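Local atomic coordinates of uncharacterized protein YppE (Bacillus subtilis, PDB entry 2IM8), a protein that is of unknown function and belongs to a bacterial family of uncharacterised proteins, folding as a compact, all-helical single chain. Residues A[3-14]-A[110-121]. Sequence-based numbering, arbitrary orientation.
Sequences SQTLLEMTEQMI and LHAVKDEIARED. With PO4 (phosphate ion), chain C.
L110 and I117, two turns apart on one face of helix 96-121, press against helix 3-29 through T10, I14 and L7, joining the N- and C-terminal helices of a four-helix bundle. The short segments run antiparallel at 153°, their axes 9.7 Å apart. Packing is tightest around T10, a residue small enough to let the backbones come close: its CG2 lies 3.3 Å from the carbonyl O of L110. With OG1 beside its own backbone N (chi1 -60°), T10 turns the methyl to the partner helix, and the hydroxyl OG1 donates a hydrogen bond to L6 O, 2.8 Å away and from above the carbonyl plane. W54 of helix 36-64 donates its indole N-H to the same hydroxyl, so this buried polar atom is satisfied twice over. Branched L110 packs its CB beside the T10 methyl and sends CD1 to within 3.8 Å of CB of M13, a selenomethionine, while I14 and L110 run alongside with their chains pointing opposite ways, and I14 CD1 comes to rest by CD2 of the H111 ring. Toward the solvent side, long and charged residues take over. K114, extended throughout from a CG anti to the backbone N (chi1 177°), lays its aliphatic part near L7 and sends NZ to E11 OE2, 3.0 Å away and above the carboxylate plane, in a salt bridge. NZ also donates to O4 of a phosphate ion, probably from the crystallisation liquor. Were K114 shortened to an alanine, the E11 carboxylate would probably lose its charged mate and L7 CD1 the methylene lying against it. Contact is looser again near D121, whose OD1 stays 3.9 Å from Q4 NE2, whereas one turn back the CD1 methyl at the end of I117's longer branch reaches the backbone of helix 3-29, 3.8 Å from L7 N.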
loop_
_atom_site.group_PDB
_atom_site.type_symbol
_atom_site.label_atom_id
_atom_site.label_comp_id
_atom_site.label_asym_id
_atom_site.label_seq_id
_atom_site.Cartn_x
_atom_site.Cartn_y
_atom_site.Cartn_z
ATOM N N SER A 3 -8.690 -13.659 -8.411
ATOM C CA SER A 3 -8.932 -12.498 -7.567
ATOM C C SER A 3 -8.329 -12.776 -6.193
ATOM O O SER A 3 -7.959 -11.858 -5.462
ATOM C CB SER A 3 -10.433 -12.222 -7.438
ATOM O OG SER A 3 -11.081 -13.254 -6.721
ATOM N N GLN A 4 -8.219 -14.058 -5.865
ATOM C CA GLN A 4 -7.666 -14.509 -4.591
ATOM C C GLN A 4 -6.254 -13.969 -4.350
ATOM O O GLN A 4 -5.896 -13.602 -3.226
ATOM C CB GLN A 4 -7.643 -16.044 -4.562
ATOM C CG GLN A 4 -9.023 -16.701 -4.511
ATOM C CD GLN A 4 -9.957 -16.262 -5.637
ATOM O OE1 GLN A 4 -9.717 -16.544 -6.808
ATOM N NE2 GLN A 4 -11.039 -15.575 -5.274
ATOM N N THR A 5 -5.451 -13.939 -5.410
ATOM C CA THR A 5 -4.079 -13.443 -5.327
ATOM C C THR A 5 -4.078 -11.937 -5.070
ATOM O O THR A 5 -3.313 -11.425 -4.242
ATOM C CB THR A 5 -3.326 -13.715 -6.642
ATOM O OG1 THR A 5 -3.391 -15.113 -6.939
ATOM C CG2 THR A 5 -1.883 -13.283 -6.538
ATOM N N LEU A 6 -4.943 -11.232 -5.790
ATOM C CA LEU A 6 -5.045 -9.785 -5.647
ATOM C C LEU A 6 -5.424 -9.458 -4.211
ATOM O O LEU A 6 -4.818 -8.603 -3.573
ATOM C CB LEU A 6 -6.116 -9.236 -6.590
ATOM C CG LEU A 6 -5.759 -8.114 -7.566
ATOM C CD1 LEU A 6 -7.041 -7.653 -8.267
ATOM C CD2 LEU A 6 -5.097 -6.941 -6.838
ATOM N N LEU A 7 -6.447 -10.148 -3.719
ATOM C CA LEU A 7 -6.945 -9.954 -2.366
ATOM C C LEU A 7 -5.837 -10.159 -1.323
ATOM O O LEU A 7 -5.685 -9.358 -0.393
ATOM C CB LEU A 7 -8.105 -10.922 -2.106
ATOM C CG LEU A 7 -8.758 -10.828 -0.727
ATOM C CD1 LEU A 7 -9.514 -9.508 -0.615
ATOM C CD2 LEU A 7 -9.705 -12.014 -0.523
ATOM N N GLU A 8 -5.062 -11.230 -1.471
ATOM C CA GLU A 8 -3.978 -11.488 -0.527
ATOM C C GLU A 8 -2.974 -10.350 -0.595
ATOM O O GLU A 8 -2.517 -9.858 0.435
ATOM C CB GLU A 8 -3.269 -12.805 -0.850
ATOM C CG GLU A 8 -4.159 -14.025 -0.761
ATOM C CD GLU A 8 -3.384 -15.316 -0.939
ATOM O OE1 GLU A 8 -2.706 -15.460 -1.979
ATOM O OE2 GLU A 8 -3.450 -16.180 -0.035
HETATM N N MSE A 9 -2.631 -9.934 -1.811
HETATM C CA MSE A 9 -1.678 -8.842 -1.975
HETATM C C MSE A 9 -2.240 -7.562 -1.373
HETATM O O MSE A 9 -1.506 -6.753 -0.817
HETATM C CB MSE A 9 -1.356 -8.633 -3.454
HETATM C CG MSE A 9 -0.516 -9.740 -4.051
HETATM SE SE MSE A 9 -0.074 -9.319 -5.869
HETATM C CE MSE A 9 1.183 -10.756 -6.204
ATOM N N THR A 10 -3.549 -7.381 -1.491
ATOM C CA THR A 10 -4.198 -6.201 -0.934
ATOM C C THR A 10 -4.069 -6.204 0.596
ATOM O O THR A 10 -3.733 -5.186 1.200
ATOM C CB THR A 10 -5.689 -6.170 -1.302
ATOM O OG1 THR A 10 -5.823 -6.137 -2.724
ATOM C CG2 THR A 10 -6.370 -4.936 -0.697
ATOM N N GLU A 11 -4.341 -7.349 1.220
ATOM C CA GLU A 11 -4.262 -7.438 2.673
ATOM C C GLU A 11 -2.826 -7.301 3.155
ATOM O O GLU A 11 -2.579 -6.761 4.232
ATOM C CB GLU A 11 -4.881 -8.751 3.169
ATOM C CG GLU A 11 -6.411 -8.798 3.037
ATOM C CD GLU A 11 -7.169 -8.129 4.196
ATOM O OE1 GLU A 11 -6.653 -7.169 4.808
ATOM O OE2 GLU A 11 -8.307 -8.568 4.488
ATOM N N GLN A 12 -1.884 -7.780 2.345
ATOM C CA GLN A 12 -0.462 -7.692 2.674
ATOM C C GLN A 12 -0.055 -6.215 2.704
ATOM O O GLN A 12 0.619 -5.772 3.630
ATOM C CB GLN A 12 0.368 -8.436 1.620
ATOM C CG GLN A 12 1.718 -8.926 2.108
ATOM C CD GLN A 12 2.441 -9.785 1.085
ATOM O OE1 GLN A 12 1.854 -10.696 0.482
ATOM N NE2 GLN A 12 3.725 -9.513 0.893
HETATM N N MSE A 13 -0.464 -5.455 1.693
HETATM C CA MSE A 13 -0.136 -4.030 1.639
HETATM C C MSE A 13 -0.790 -3.258 2.784
HETATM O O MSE A 13 -0.204 -2.329 3.336
HETATM C CB MSE A 13 -0.561 -3.433 0.297
HETATM C CG MSE A 13 0.326 -3.889 -0.861
HETATM SE SE MSE A 13 -0.302 -3.298 -2.593
HETATM C CE MSE A 13 0.134 -1.424 -2.445
ATOM N N ILE A 14 -2.008 -3.643 3.148
ATOM C CA ILE A 14 -2.700 -2.972 4.244
ATOM C C ILE A 14 -1.889 -3.160 5.516
ATOM O O ILE A 14 -1.675 -2.220 6.284
ATOM C CB ILE A 14 -4.126 -3.547 4.445
ATOM C CG1 ILE A 14 -4.997 -3.159 3.256
ATOM C CG2 ILE A 14 -4.746 -3.032 5.767
ATOM C CD1 ILE A 14 -6.367 -3.841 3.251
ATOM N N LEU A 110 -6.884 0.699 -1.054
ATOM C CA LEU A 110 -6.727 -0.728 -0.791
ATOM C C LEU A 110 -8.062 -1.319 -0.327
ATOM O O LEU A 110 -8.481 -2.380 -0.783
ATOM C CB LEU A 110 -5.639 -0.969 0.267
ATOM C CG LEU A 110 -4.213 -0.669 -0.228
ATOM C CD1 LEU A 110 -3.195 -0.830 0.898
ATOM C CD2 LEU A 110 -3.901 -1.598 -1.401
ATOM N N HIS A 111 -8.730 -0.627 0.584
ATOM C CA HIS A 111 -10.017 -1.096 1.068
ATOM C C HIS A 111 -11.051 -1.104 -0.049
ATOM O O HIS A 111 -11.893 -1.995 -0.094
ATOM C CB HIS A 111 -10.492 -0.231 2.230
ATOM C CG HIS A 111 -9.733 -0.482 3.496
ATOM N ND1 HIS A 111 -9.424 0.515 4.395
ATOM C CD2 HIS A 111 -9.205 -1.621 4.003
ATOM C CE1 HIS A 111 -8.735 0.001 5.399
ATOM N NE2 HIS A 111 -8.589 -1.293 5.186
ATOM N N ALA A 112 -10.982 -0.123 -0.946
ATOM C CA ALA A 112 -11.916 -0.038 -2.072
ATOM C C ALA A 112 -11.758 -1.257 -2.983
ATOM O O ALA A 112 -12.737 -1.891 -3.374
ATOM C CB ALA A 112 -11.662 1.235 -2.860
ATOM N N VAL A 113 -10.517 -1.578 -3.327
ATOM C CA VAL A 113 -10.239 -2.730 -4.177
ATOM C C VAL A 113 -10.747 -3.982 -3.471
ATOM O O VAL A 113 -11.362 -4.853 -4.090
ATOM C CB VAL A 113 -8.714 -2.841 -4.473
ATOM C CG1 VAL A 113 -8.405 -4.098 -5.281
ATOM C CG2 VAL A 113 -8.263 -1.620 -5.248
ATOM N N LYS A 114 -10.503 -4.060 -2.165
ATOM C CA LYS A 114 -10.961 -5.195 -1.370
ATOM C C LYS A 114 -12.484 -5.299 -1.451
ATOM O O LYS A 114 -13.034 -6.393 -1.627
ATOM C CB LYS A 114 -10.542 -5.020 0.090
ATOM C CG LYS A 114 -11.044 -6.113 1.023
ATOM C CD LYS A 114 -10.625 -5.827 2.469
ATOM C CE LYS A 114 -11.098 -6.912 3.427
ATOM N NZ LYS A 114 -10.639 -6.632 4.824
ATOM N N ASP A 115 -13.162 -4.162 -1.309
ATOM C CA ASP A 115 -14.621 -4.146 -1.380
ATOM C C ASP A 115 -15.113 -4.635 -2.747
ATOM O O ASP A 115 -16.051 -5.425 -2.809
ATOM C CB ASP A 115 -15.184 -2.742 -1.125
ATOM C CG ASP A 115 -14.945 -2.243 0.300
ATOM O OD1 ASP A 115 -14.603 -3.049 1.192
ATOM O OD2 ASP A 115 -15.122 -1.026 0.525
ATOM N N GLU A 116 -14.497 -4.162 -3.832
ATOM C CA GLU A 116 -14.898 -4.577 -5.182
ATOM C C GLU A 116 -14.737 -6.085 -5.346
ATOM O O GLU A 116 -15.630 -6.767 -5.847
ATOM C CB GLU A 116 -14.058 -3.871 -6.257
ATOM C CG GLU A 116 -14.339 -2.381 -6.463
ATOM C CD GLU A 116 -15.737 -2.081 -7.007
ATOM O OE1 GLU A 116 -16.180 -2.758 -7.964
ATOM O OE2 GLU A 116 -16.389 -1.150 -6.486
ATOM N N ILE A 117 -13.592 -6.602 -4.922
ATOM C CA ILE A 117 -13.333 -8.029 -5.019
ATOM C C ILE A 117 -14.432 -8.834 -4.324
ATOM O O ILE A 117 -15.061 -9.694 -4.942
ATOM C CB ILE A 117 -11.977 -8.389 -4.393
ATOM C CG1 ILE A 117 -10.846 -7.773 -5.225
ATOM C CG2 ILE A 117 -11.841 -9.900 -4.296
ATOM C CD1 ILE A 117 -9.456 -8.013 -4.665
ATOM N N ALA A 118 -14.664 -8.542 -3.045
ATOM C CA ALA A 118 -15.678 -9.243 -2.264
ATOM C C ALA A 118 -17.071 -9.123 -2.882
ATOM O O ALA A 118 -17.836 -10.089 -2.898
ATOM C CB ALA A 118 -15.694 -8.711 -0.838
ATOM N N ARG A 119 -17.391 -7.940 -3.397
ATOM C CA ARG A 119 -18.693 -7.696 -4.009
ATOM C C ARG A 119 -18.903 -8.532 -5.276
ATOM O O ARG A 119 -19.954 -9.153 -5.461
ATOM C CB ARG A 119 -18.830 -6.210 -4.346
ATOM C CG ARG A 119 -20.204 -5.796 -4.840
ATOM C CD ARG A 119 -20.243 -4.306 -5.152
ATOM N NE ARG A 119 -19.444 -3.962 -6.322
ATOM C CZ ARG A 119 -19.708 -4.383 -7.557
ATOM N NH1 ARG A 119 -20.754 -5.168 -7.781
ATOM N NH2 ARG A 119 -18.934 -4.016 -8.572
ATOM N N GLU A 120 -17.896 -8.546 -6.143
ATOM C CA GLU A 120 -17.968 -9.285 -7.399
ATOM C C GLU A 120 -17.677 -10.772 -7.255
ATOM O O GLU A 120 -18.119 -11.578 -8.076
ATOM C CB GLU A 120 -17.008 -8.660 -8.411
ATOM C CG GLU A 120 -17.458 -7.285 -8.870
ATOM C CD GLU A 120 -16.309 -6.341 -9.127
ATOM O OE1 GLU A 120 -15.495 -6.624 -10.031
ATOM O OE2 GLU A 120 -16.224 -5.314 -8.416
ATOM N N ASP A 121 -16.942 -11.135 -6.211
ATOM C CA ASP A 121 -16.598 -12.533 -5.980
ATOM C C ASP A 121 -17.782 -13.264 -5.355
ATOM O O ASP A 121 -17.819 -14.494 -5.327
ATOM C CB ASP A 121 -15.363 -12.631 -5.082
ATOM C CG ASP A 121 -14.834 -14.049 -4.958
ATOM O OD1 ASP A 121 -14.760 -14.762 -5.985
ATOM O OD2 ASP A 121 -14.477 -14.444 -3.831
HETATM P P PO4 C . -14.495 -5.400 4.915
HETATM O O1 PO4 C . -14.487 -6.847 5.268
HETATM O O2 PO4 C . -15.287 -4.646 5.930
HETATM O O3 PO4 C . -15.107 -5.222 3.572
HETATM O O4 PO4 C . -13.102 -4.888 4.892
#